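Local coordinates for glycoside transferase (Listeria monocytogenes, PDB 6R2M), which probably hydrolyses exopolysaccharide outside the cell as a glycoside hydrolase, at residues I100-D103 with F104-T107; Y122-M125 with A126-L130; T275-A278 with K279-K282. All coordinates share one frame; numbering follows the deposited sequence.

Interaction 1 (I100-D103 with F104-T107); sequences IVDD and FRIT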
ATOM      1  N   ILE A 100      -3.551   7.429  -6.818  1.00  7.68           N
ATOM      2  CA  ILE A 100      -4.564   6.378  -6.948  1.00  6.64           C
ATOM      3  C   ILE A 100      -4.306   5.235  -5.980  1.00  8.82           C
ATOM      4  O   ILE A 100      -5.255   4.626  -5.479  1.00  5.93           O
ATOM      5  CB  ILE A 100      -4.700   5.852  -8.392  1.00  9.40           C
ATOM      6  CG1 ILE A 100      -3.411   5.181  -8.898  1.00  8.38           C
ATOM      7  CG2 ILE A 100      -5.229   6.942  -9.308  1.00 11.80           C
ATOM      8  CD1 ILE A 100      -3.547   4.599 -10.326  1.00 11.52           C
ATOM      9  N   VAL A 101      -3.039   4.942  -5.675  1.00  7.45           N
ATOM     10  CA  VAL A 101      -2.730   3.831  -4.777  1.00  7.76           C
ATOM     11  C   VAL A 101      -3.359   4.067  -3.409  1.00  7.99           C
ATOM     12  O   VAL A 101      -3.837   3.126  -2.759  1.00  6.96           O
ATOM     13  CB  VAL A 101      -1.200   3.614  -4.695  1.00  6.79           C
ATOM     14  CG1 VAL A 101      -0.447   4.873  -4.164  1.00  7.85           C
ATOM     15  CG2 VAL A 101      -0.855   2.352  -3.907  1.00  9.86           C
ATOM     16  N   ASP A 102      -3.396   5.329  -2.965  1.00  4.85           N
ATOM     17  CA  ASP A 102      -3.974   5.663  -1.667  1.00  6.06           C
ATOM     18  C   ASP A 102      -5.496   5.661  -1.708  1.00  6.96           C
ATOM     19  O   ASP A 102      -6.136   5.285  -0.711  1.00  8.60           O
ATOM     20  CB  ASP A 102      -3.433   7.017  -1.186  1.00  7.75           C
ATOM     21  CG  ASP A 102      -1.914   6.998  -1.005  1.00  8.66           C
ATOM     22  OD1 ASP A 102      -1.370   5.929  -0.652  1.00  8.96           O
ATOM     23  OD2 ASP A 102      -1.251   8.036  -1.235  1.00 13.48           O
ATOM     24  N   ASP A 103      -6.094   6.053  -2.847  1.00  7.41           N
ATOM     25  CA  ASP A 103      -7.540   5.937  -2.995  1.00  7.79           C
ATOM     26  C   ASP A 103      -7.961   4.482  -2.935  1.00  8.29           C
ATOM     27  O   ASP A 103      -8.930   4.139  -2.258  1.00  7.04           O
ATOM     28  CB  ASP A 103      -8.022   6.510  -4.328  1.00  6.43           C
ATOM     29  CG  ASP A 103      -7.719   7.973  -4.503  1.00 10.77           C
ATOM     30  OD1 ASP A 103      -7.244   8.637  -3.555  1.00 14.27           O
ATOM     31  OD2 ASP A 103      -7.984   8.457  -5.628  1.00 11.91           O
ATOM     32  N   PHE A 104      -7.235   3.623  -3.666  1.00  7.90           N
ATOM     33  CA  PHE A 104      -7.518   2.186  -3.701  1.00  6.11           C
ATOM     34  C   PHE A 104      -7.469   1.589  -2.302  1.00  8.13           C
ATOM     35  O   PHE A 104      -8.337   0.799  -1.913  1.00  6.01           O
ATOM     36  CB  PHE A 104      -6.501   1.464  -4.597  1.00  6.29           C
ATOM     37  CG  PHE A 104      -6.639   1.743  -6.068  1.00  5.95           C
ATOM     38  CD1 PHE A 104      -7.852   2.136  -6.632  1.00  5.29           C
ATOM     39  CD2 PHE A 104      -5.524   1.602  -6.890  1.00  6.63           C
ATOM     40  CE1 PHE A 104      -7.941   2.377  -7.999  1.00  8.28           C
ATOM     41  CE2 PHE A 104      -5.604   1.839  -8.240  1.00  9.24           C
ATOM     42  CZ  PHE A 104      -6.826   2.226  -8.800  1.00  7.24           C
ATOM     43  N   ARG A 105      -6.445   1.945  -1.535  1.00  7.37           N
ATOM     44  CA  ARG A 105      -6.298   1.393  -0.193  1.00  4.71           C
ATOM     45  C   ARG A 105      -7.448   1.826   0.707  1.00  6.34           C
ATOM     46  O   ARG A 105      -8.019   1.010   1.430  1.00  6.91           O
ATOM     47  CB  ARG A 105      -4.962   1.823   0.411  1.00  5.39           C
ATOM     48  CG  ARG A 105      -4.732   1.179   1.770  1.00  8.03           C
ATOM     49  CD  ARG A 105      -3.449   1.687   2.408  1.00  8.01           C
ATOM     50  NE  ARG A 105      -2.280   1.395   1.575  1.00  8.72           N
ATOM     51  CZ  ARG A 105      -1.634   2.289   0.839  1.00  7.53           C
ATOM     52  NH1 ARG A 105      -2.040   3.559   0.782  1.00  8.62           N
ATOM     53  NH2 ARG A 105      -0.572   1.911   0.140  1.00 10.29           N
ATOM     54  N   ILE A 106      -7.817   3.106   0.655  1.00  5.88           N
ATOM     55  CA  ILE A 106      -8.857   3.622   1.537  1.00  5.39           C
ATOM     56  C   ILE A 106     -10.209   3.020   1.174  1.00  4.37           C
ATOM     57  O   ILE A 106     -10.974   2.609   2.053  1.00  7.37           O
ATOM     58  CB  ILE A 106      -8.872   5.162   1.478  1.00  7.78           C
ATOM     59  CG1 ILE A 106      -7.686   5.700   2.297  1.00  6.53           C
ATOM     60  CG2 ILE A 106     -10.180   5.735   2.027  1.00  9.36           C
ATOM     61  CD1 ILE A 106      -7.307   7.159   2.009  1.00  5.38           C
ATOM     62  N   THR A 107     -10.536   2.981  -0.127  1.00  6.22           N
ATOM     63  CA  THR A 107     -11.831   2.442  -0.519  1.00  7.41           C
ATOM     64  C   THR A 107     -11.910   0.954  -0.229  1.00  7.50           C
ATOM     65  O   THR A 107     -12.953   0.473   0.216  1.00  8.27           O
ATOM     66  CB  THR A 107     -12.130   2.712  -1.995  1.00  8.23           C
ATOM     67  OG1 THR A 107     -11.095   2.165  -2.830  1.00  8.32           O
ATOM     68  CG2 THR A 107     -12.246   4.205  -2.231  1.00 12.12           C
TER
HETATM   69  O   HOH W   1      -4.348   5.056   1.665  1.00  6.88           O
HETATM   70  O   HOH W   2       1.090   4.177  -0.949  1.00 17.77           O

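Interaction 2 (Y122-M125 with A126-L130); sequences YKKM and ADKIL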
ATOM      1  N   TYR A 122     -20.378   2.943   4.843  1.00  9.16           N
ATOM      2  CA  TYR A 122     -18.983   2.869   4.404  1.00  7.54           C
ATOM      3  C   TYR A 122     -18.896   2.371   2.963  1.00  7.33           C
ATOM      4  O   TYR A 122     -18.050   2.819   2.182  1.00  7.60           O
ATOM      5  CB  TYR A 122     -18.172   1.939   5.318  1.00  5.06           C
ATOM      6  CG  TYR A 122     -17.909   2.445   6.722  1.00  6.05           C
ATOM      7  CD1 TYR A 122     -17.896   3.804   7.025  1.00 10.67           C
ATOM      8  CD2 TYR A 122     -17.652   1.544   7.746  1.00  8.25           C
ATOM      9  CE1 TYR A 122     -17.638   4.243   8.326  1.00  8.10           C
ATOM     10  CE2 TYR A 122     -17.395   1.966   9.025  1.00  6.83           C
ATOM     11  CZ  TYR A 122     -17.385   3.308   9.314  1.00  9.29           C
ATOM     12  OH  TYR A 122     -17.142   3.701  10.606  1.00  8.98           O
ATOM     13  N   LYS A 123     -19.758   1.442   2.595  1.00  7.15           N
ATOM     14  CA  LYS A 123     -19.704   0.890   1.223  1.00  9.05           C
ATOM     15  C   LYS A 123     -20.122   1.973   0.232  1.00  9.71           C
ATOM     16  O   LYS A 123     -19.532   2.065  -0.785  1.00  8.67           O
ATOM     17  CB  LYS A 123     -20.680  -0.286   1.079  1.00  9.79           C
ATOM     18  CG  LYS A 123     -20.814  -0.897  -0.312  1.00 19.08           C
ATOM     19  CD  LYS A 123     -21.509  -2.210  -0.224  1.00 24.62           C
ATOM     20  CE  LYS A 123     -21.183  -3.177  -1.343  1.00 22.23           C
ATOM     21  NZ  LYS A 123     -21.787  -2.634  -2.578  1.00 31.59           N
ATOM     22  N   LYS A 124     -21.158   2.725   0.587  1.00  9.92           N
ATOM     23  CA  LYS A 124     -21.621   3.752  -0.340  1.00 10.02           C
ATOM     24  C   LYS A 124     -20.616   4.886  -0.453  1.00  9.21           C
ATOM     25  O   LYS A 124     -20.467   5.476  -1.534  1.00  9.95           O
ATOM     26  CB  LYS A 124     -22.991   4.292   0.085  1.00 11.62           C
ATOM     27  CG  LYS A 124     -24.038   3.217   0.349  1.00 15.43           C
ATOM     28  CD  LYS A 124     -24.067   2.146  -0.725  1.00 20.58           C
ATOM     29  CE  LYS A 124     -25.122   1.073  -0.412  1.00 20.57           C
ATOM     30  NZ  LYS A 124     -25.364   0.160  -1.580  1.00 11.66           N
ATOM     31  N   MET A 125     -19.916   5.184   0.644  1.00  8.29           N
ATOM     32  CA  MET A 125     -18.835   6.161   0.605  1.00  8.51           C
ATOM     33  C   MET A 125     -17.726   5.704  -0.330  1.00 10.06           C
ATOM     34  O   MET A 125     -17.234   6.487  -1.149  1.00  8.79           O
ATOM     35  CB  MET A 125     -18.294   6.389   2.019  1.00  7.13           C
ATOM     36  CG  MET A 125     -17.143   7.358   2.088  1.00  7.87           C
ATOM     37  SD  MET A 125     -16.658   7.594   3.825  1.00 14.44           S
ATOM     38  CE  MET A 125     -15.187   8.580   3.658  1.00 21.48           C
ATOM     39  N   ALA A 126     -17.337   4.430  -0.238  1.00  7.18           N
ATOM     40  CA  ALA A 126     -16.282   3.916  -1.103  1.00  5.36           C
ATOM     41  C   ALA A 126     -16.712   3.912  -2.566  1.00  6.76           C
ATOM     42  O   ALA A 126     -15.903   4.232  -3.450  1.00  8.70           O
ATOM     43  CB  ALA A 126     -15.873   2.519  -0.647  1.00  8.35           C
ATOM     44  N   ASP A 127     -17.984   3.564  -2.834  1.00  6.63           N
ATOM     45  CA  ASP A 127     -18.511   3.604  -4.203  1.00  7.44           C
ATOM     46  C   ASP A 127     -18.288   4.978  -4.817  1.00  9.40           C
ATOM     47  O   ASP A 127     -17.865   5.103  -5.977  1.00  9.07           O
ATOM     48  CB  ASP A 127     -20.019   3.301  -4.229  1.00  7.73           C
ATOM     49  CG  ASP A 127     -20.379   1.824  -4.030  1.00 11.10           C
ATOM     50  OD1 ASP A 127     -19.518   0.931  -4.080  1.00  8.98           O
ATOM     51  OD2 ASP A 127     -21.599   1.563  -3.836  1.00  9.46           O
ATOM     52  N   LYS A 128     -18.606   6.022  -4.050  1.00  8.93           N
ATOM     53  CA  LYS A 128     -18.579   7.387  -4.571  1.00  8.38           C
ATOM     54  C   LYS A 128     -17.150   7.818  -4.840  1.00 10.22           C
ATOM     55  O   LYS A 128     -16.845   8.375  -5.904  1.00 12.46           O
ATOM     56  CB  LYS A 128     -19.248   8.354  -3.584  1.00 11.98           C
ATOM     57  CG  LYS A 128     -20.689   8.051  -3.227  1.00 30.10           C
ATOM     58  CD  LYS A 128     -21.367   7.187  -4.262  1.00 31.35           C
ATOM     59  CE  LYS A 128     -22.648   6.593  -3.727  1.00 21.18           C
ATOM     60  NZ  LYS A 128     -22.515   5.258  -3.222  1.00 17.22           N
ATOM     61  N   ILE A 129     -16.254   7.550  -3.888  1.00  6.54           N
ATOM     62  CA  ILE A 129     -14.856   7.932  -4.061  1.00  8.33           C
ATOM     63  C   ILE A 129     -14.239   7.164  -5.222  1.00 10.81           C
ATOM     64  O   ILE A 129     -13.583   7.741  -6.097  1.00  8.20           O
ATOM     65  CB  ILE A 129     -14.073   7.704  -2.756  1.00  7.77           C
ATOM     66  CG1 ILE A 129     -14.530   8.686  -1.684  1.00 11.65           C
ATOM     67  CG2 ILE A 129     -12.571   7.880  -2.984  1.00  9.04           C
ATOM     68  CD1 ILE A 129     -14.058   8.299  -0.295  1.00 12.09           C
ATOM     69  N   LEU A 130     -14.437   5.844  -5.247  1.00  8.02           N
ATOM     70  CA  LEU A 130     -13.722   5.023  -6.219  1.00  7.64           C
ATOM     71  C   LEU A 130     -14.233   5.266  -7.634  1.00  9.17           C
ATOM     72  O   LEU A 130     -13.450   5.254  -8.592  1.00  9.70           O
ATOM     73  CB  LEU A 130     -13.829   3.546  -5.829  1.00  8.61           C
ATOM     74  CG  LEU A 130     -13.008   2.532  -6.625  1.00 11.87           C
ATOM     75  CD1 LEU A 130     -11.559   2.932  -6.640  1.00 11.76           C
ATOM     76  CD2 LEU A 130     -13.189   1.152  -6.031  1.00 13.93           C
TER
HETATM   77  O   HOH W   3     -19.871  -1.737  -4.590  1.00 14.66           O

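Interaction 3 (T275-A278 with K279-K282); sequences TNQA and KNGK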
ATOM      1  N   THR A 275       1.776 -16.947  -3.317  1.00 10.98           N
ATOM      2  CA  THR A 275       2.271 -17.715  -4.451  1.00 13.08           C
ATOM      3  C   THR A 275       2.700 -19.126  -4.066  1.00 15.03           C
ATOM      4  O   THR A 275       3.432 -19.772  -4.824  1.00 12.88           O
ATOM      5  CB  THR A 275       3.420 -16.966  -5.123  1.00  9.40           C
ATOM      6  OG1 THR A 275       4.518 -16.819  -4.203  1.00  9.48           O
ATOM      7  CG2 THR A 275       2.941 -15.587  -5.540  1.00 11.00           C
ATOM      8  N   ASN A 276       2.253 -19.606  -2.905  1.00 15.98           N
ATOM      9  CA  ASN A 276       2.445 -20.995  -2.496  1.00 16.97           C
ATOM     10  C   ASN A 276       3.924 -21.311  -2.305  1.00 17.37           C
ATOM     11  O   ASN A 276       4.428 -22.341  -2.754  1.00 16.35           O
ATOM     12  CB  ASN A 276       1.793 -21.952  -3.498  1.00 20.20           C
ATOM     13  CG  ASN A 276       1.602 -23.347  -2.937  1.00 23.70           C
ATOM     14  OD1 ASN A 276       1.404 -23.519  -1.733  1.00 24.48           O
ATOM     15  ND2 ASN A 276       1.660 -24.351  -3.808  1.00 28.96           N
ATOM     16  N   GLN A 277       4.636 -20.400  -1.649  1.00  9.77           N
ATOM     17  CA  GLN A 277       6.046 -20.587  -1.332  1.00  9.28           C
ATOM     18  C   GLN A 277       6.199 -20.543   0.181  1.00 10.42           C
ATOM     19  O   GLN A 277       6.734 -19.584   0.730  1.00  9.54           O
ATOM     20  CB  GLN A 277       6.904 -19.519  -2.025  1.00  8.27           C
ATOM     21  CG  GLN A 277       6.715 -19.456  -3.531  1.00 12.52           C
ATOM     22  CD  GLN A 277       7.794 -18.645  -4.230  1.00 11.82           C
ATOM     23  OE1 GLN A 277       8.994 -18.926  -4.113  1.00 11.95           O
ATOM     24  NE2 GLN A 277       7.366 -17.617  -4.952  1.00  9.35           N
ATOM     25  N   ALA A 278       5.721 -21.595   0.850  1.00 11.03           N
ATOM     26  CA  ALA A 278       5.570 -21.542   2.304  1.00 11.22           C
ATOM     27  C   ALA A 278       6.916 -21.474   3.021  1.00 12.42           C
ATOM     28  O   ALA A 278       7.053 -20.764   4.024  1.00 10.86           O
ATOM     29  CB  ALA A 278       4.763 -22.750   2.786  1.00 15.16           C
ATOM     30  N   LYS A 279       7.919 -22.206   2.533  1.00 11.44           N
ATOM     31  CA  LYS A 279       9.230 -22.166   3.172  1.00 11.24           C
ATOM     32  C   LYS A 279       9.846 -20.777   3.078  1.00 12.66           C
ATOM     33  O   LYS A 279      10.365 -20.243   4.069  1.00 11.96           O
ATOM     34  CB  LYS A 279      10.151 -23.208   2.542  1.00 18.47           C
ATOM     35  CG  LYS A 279      11.513 -23.297   3.207  1.00 16.25           C
ATOM     36  CD  LYS A 279      12.291 -24.483   2.655  1.00 30.34           C
ATOM     37  CE  LYS A 279      11.412 -25.733   2.631  1.00 34.01           C
ATOM     38  NZ  LYS A 279      12.079 -26.913   2.014  1.00 36.77           N
ATOM     39  N   ASN A 280       9.792 -20.174   1.889  1.00  9.96           N
ATOM     40  CA  ASN A 280      10.317 -18.825   1.729  1.00  9.38           C
ATOM     41  C   ASN A 280       9.538 -17.833   2.578  1.00 10.43           C
ATOM     42  O   ASN A 280      10.123 -16.894   3.134  1.00  9.21           O
ATOM     43  CB  ASN A 280      10.283 -18.411   0.257  1.00 10.42           C
ATOM     44  CG  ASN A 280      11.391 -19.058  -0.559  1.00 13.31           C
ATOM     45  OD1 ASN A 280      12.401 -19.500  -0.016  1.00 14.37           O
ATOM     46  ND2 ASN A 280      11.200 -19.113  -1.874  1.00 11.22           N
ATOM     47  N   GLY A 281       8.219 -18.032   2.702  1.00  8.66           N
ATOM     48  CA  GLY A 281       7.413 -17.137   3.515  1.00 11.45           C
ATOM     49  C   GLY A 281       7.742 -17.223   4.991  1.00 12.28           C
ATOM     50  O   GLY A 281       7.650 -16.224   5.702  1.00 10.70           O
ATOM     51  N   LYS A 282       8.115 -18.419   5.470  1.00 10.82           N
ATOM     52  CA  LYS A 282       8.619 -18.559   6.838  1.00 12.36           C
ATOM     53  C   LYS A 282       9.922 -17.790   7.025  1.00 11.75           C
ATOM     54  O   LYS A 282      10.121 -17.118   8.049  1.00 10.74           O
ATOM     55  CB  LYS A 282       8.840 -20.036   7.163  1.00 15.84           C
ATOM     56  CG  LYS A 282       7.583 -20.864   7.322  1.00 25.89           C
ATOM     57  CD  LYS A 282       7.928 -22.305   7.701  1.00 26.74           C
ATOM     58  CE  LYS A 282       7.396 -23.293   6.667  1.00 31.99           C
ATOM     59  NZ  LYS A 282       6.222 -24.071   7.164  1.00 34.96           N
TER

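Interaction 1 (I100-D103 with F104-T107)
Asp102 OD1 is gripped by both terminal nitrogens of Arg105, NH1 directly and NH2 through a water. Arg105 NH1 donates to it at 2.8 Å in a salt bridge, and the water held by Arg105 NH2 donates to it at 3.0 Å, closing a small hydrated ring. The carboxylate is met on its anti side, whereas the oxygen lies almost in the guanidinium plane; the two planes are 42° apart. Arg105 can bring its head back over the preceding turn because its chain bends at chi3 (-60°), and a second water joins NH1 to the backbone oxygen of Asp102. NH2 also passes alongside Val101 CG2 at 4.1 Å. On another side of the helix, the ring of Phe104 lays one face over Ile100 O, which stands 3.2 Å above its plane, while Ile100 CD1 reaches Phe104 CE2 at 4.0 Å. Ile100 O nevertheless keeps its nearly straight bond from Phe104 N, 2.9 Å long. The carboxylate of Asp103 turns elsewhere, with OD2 bonded to Thr133 of helix 120-136 and to Asn98. Arg105 also touches Glu51, Leu55 and Glu58. This is an i to i+3 Asp-Arg salt bridge, supplemented by two waters, in the first turns of helix 100-116, beside helix 50-62.

Interaction 2 (Y122-M125 with A126-L130)
Lys124 O receives two donors from a single residue, Lys128: the backbone N at 3.2 Å, as in any helix, and the side-chain NZ at 2.7 Å. To make the second bond the lysine curls back on its own helix. Its chi2 of -22° is nearly eclipsed, and a further bend at chi4 turns NZ inward, so that CG, CD and CE all pass close to the oxygen and NZ comes to lie beside Lys124 CB at 3.5 Å. Because this residue also touches a crystal neighbour, the strained shape may owe something to the lattice.

The same ammonium group makes a long salt bridge, 3.9 Å, from NZ to Asp127 OD2. Lys124 lies side by side with that aspartate, its CD packing against the carboxylate. Lys123 approaches as well but makes its link through solvent: one water accepts from Lys123 NZ at 2.9 Å and donates to Asp127 OD1 at 2.7 Å. Three lysines thus lie near one carboxylate, without a short salt bridge, which would probably favour its anionic form, and its OD1 is fixed further by Tyr111 OH.

An apolar pair occupies a different side of the helix. Met125, extended throughout, with CG anti to the backbone N (chi1 178°), runs alongside Ile129, and its CG meets Ile129 CD1 at 4.0 Å.

Beyond this shell, Met125 rests on Val73, Leu76 and Glu77 of helix 66-79, where Tyr122 bonds Gln70 and packs edge-to-face with Phe69. Ala126 touches Tyr111 of helix 100-116, so this stretch of helix 120-136 is packed against both helices while its lysine-rich side faces outward.

Interaction 3 (T275-A278 with K279-K282)
Side-chain hydrogen bonding centres on Gln277, at the N-cap position of helix 278-290, whose OE1 accepts a hydrogen bond from Asn280 ND2 at 3.1 Å. The bond is somewhat bent, 142° at the hydrogen. Its donor sits above the carbonyl plane of the glutamine, yet the acceptor lies close to the amide plane of Asn280, as expected when the two amides are turned 61° against each other. At the other end of the same amide, Gln277 NE2 donates to Thr275 OG1, also at 3.1 Å. Gln277 CG is placed beside its own backbone N (chi1 -55°), and the extended chain beyond carries the amide to both partners.

Backbone bonds begin the helix: Gly281 N donates to Gln277 O at 2.9 Å, and Lys282 N to Ala278 O at 3.0 Å. Apart from these bonds, Lys282 CG lies close to Ala278 O, at 3.3 Å.

Further partners come from helix 228-241, where Asp231 accepts from Gln277 NE2 and Gln235 donates to its OE1. Two partners at each end support the amide's oxygen and nitrogen assignment, above all through the Asp231 carboxylate, and tie the helix start to the end of helix 262-274 and to helix 228-241 by hydrogen bonds, that to Asp231 probably charge-assisted.

In the fold
Interactions 1 and 2 belong to consecutive helices, 100-116 and 120-136, and pack directly on each other with centres 11 Å apart. Thr107 CG2 meets Ile129 CG2 at 3.8 Å, and Phe104 CD1 meets Leu130 CD1 at the same distance. The first contact is buried near the middle of the chain; the second lies towards the outside. Interaction 3 is a surface contact in a later helical region, its centre about 27 Å from that of interaction 1 and about 35 Å from that of interaction 2, touching neither. Three local contacts thus illustrate one principle: neighbouring turns pair their polar groups, while helices are joined by apolar packing between interactions 1 and 2 and by side-chain hydrogen bonds at interaction 3.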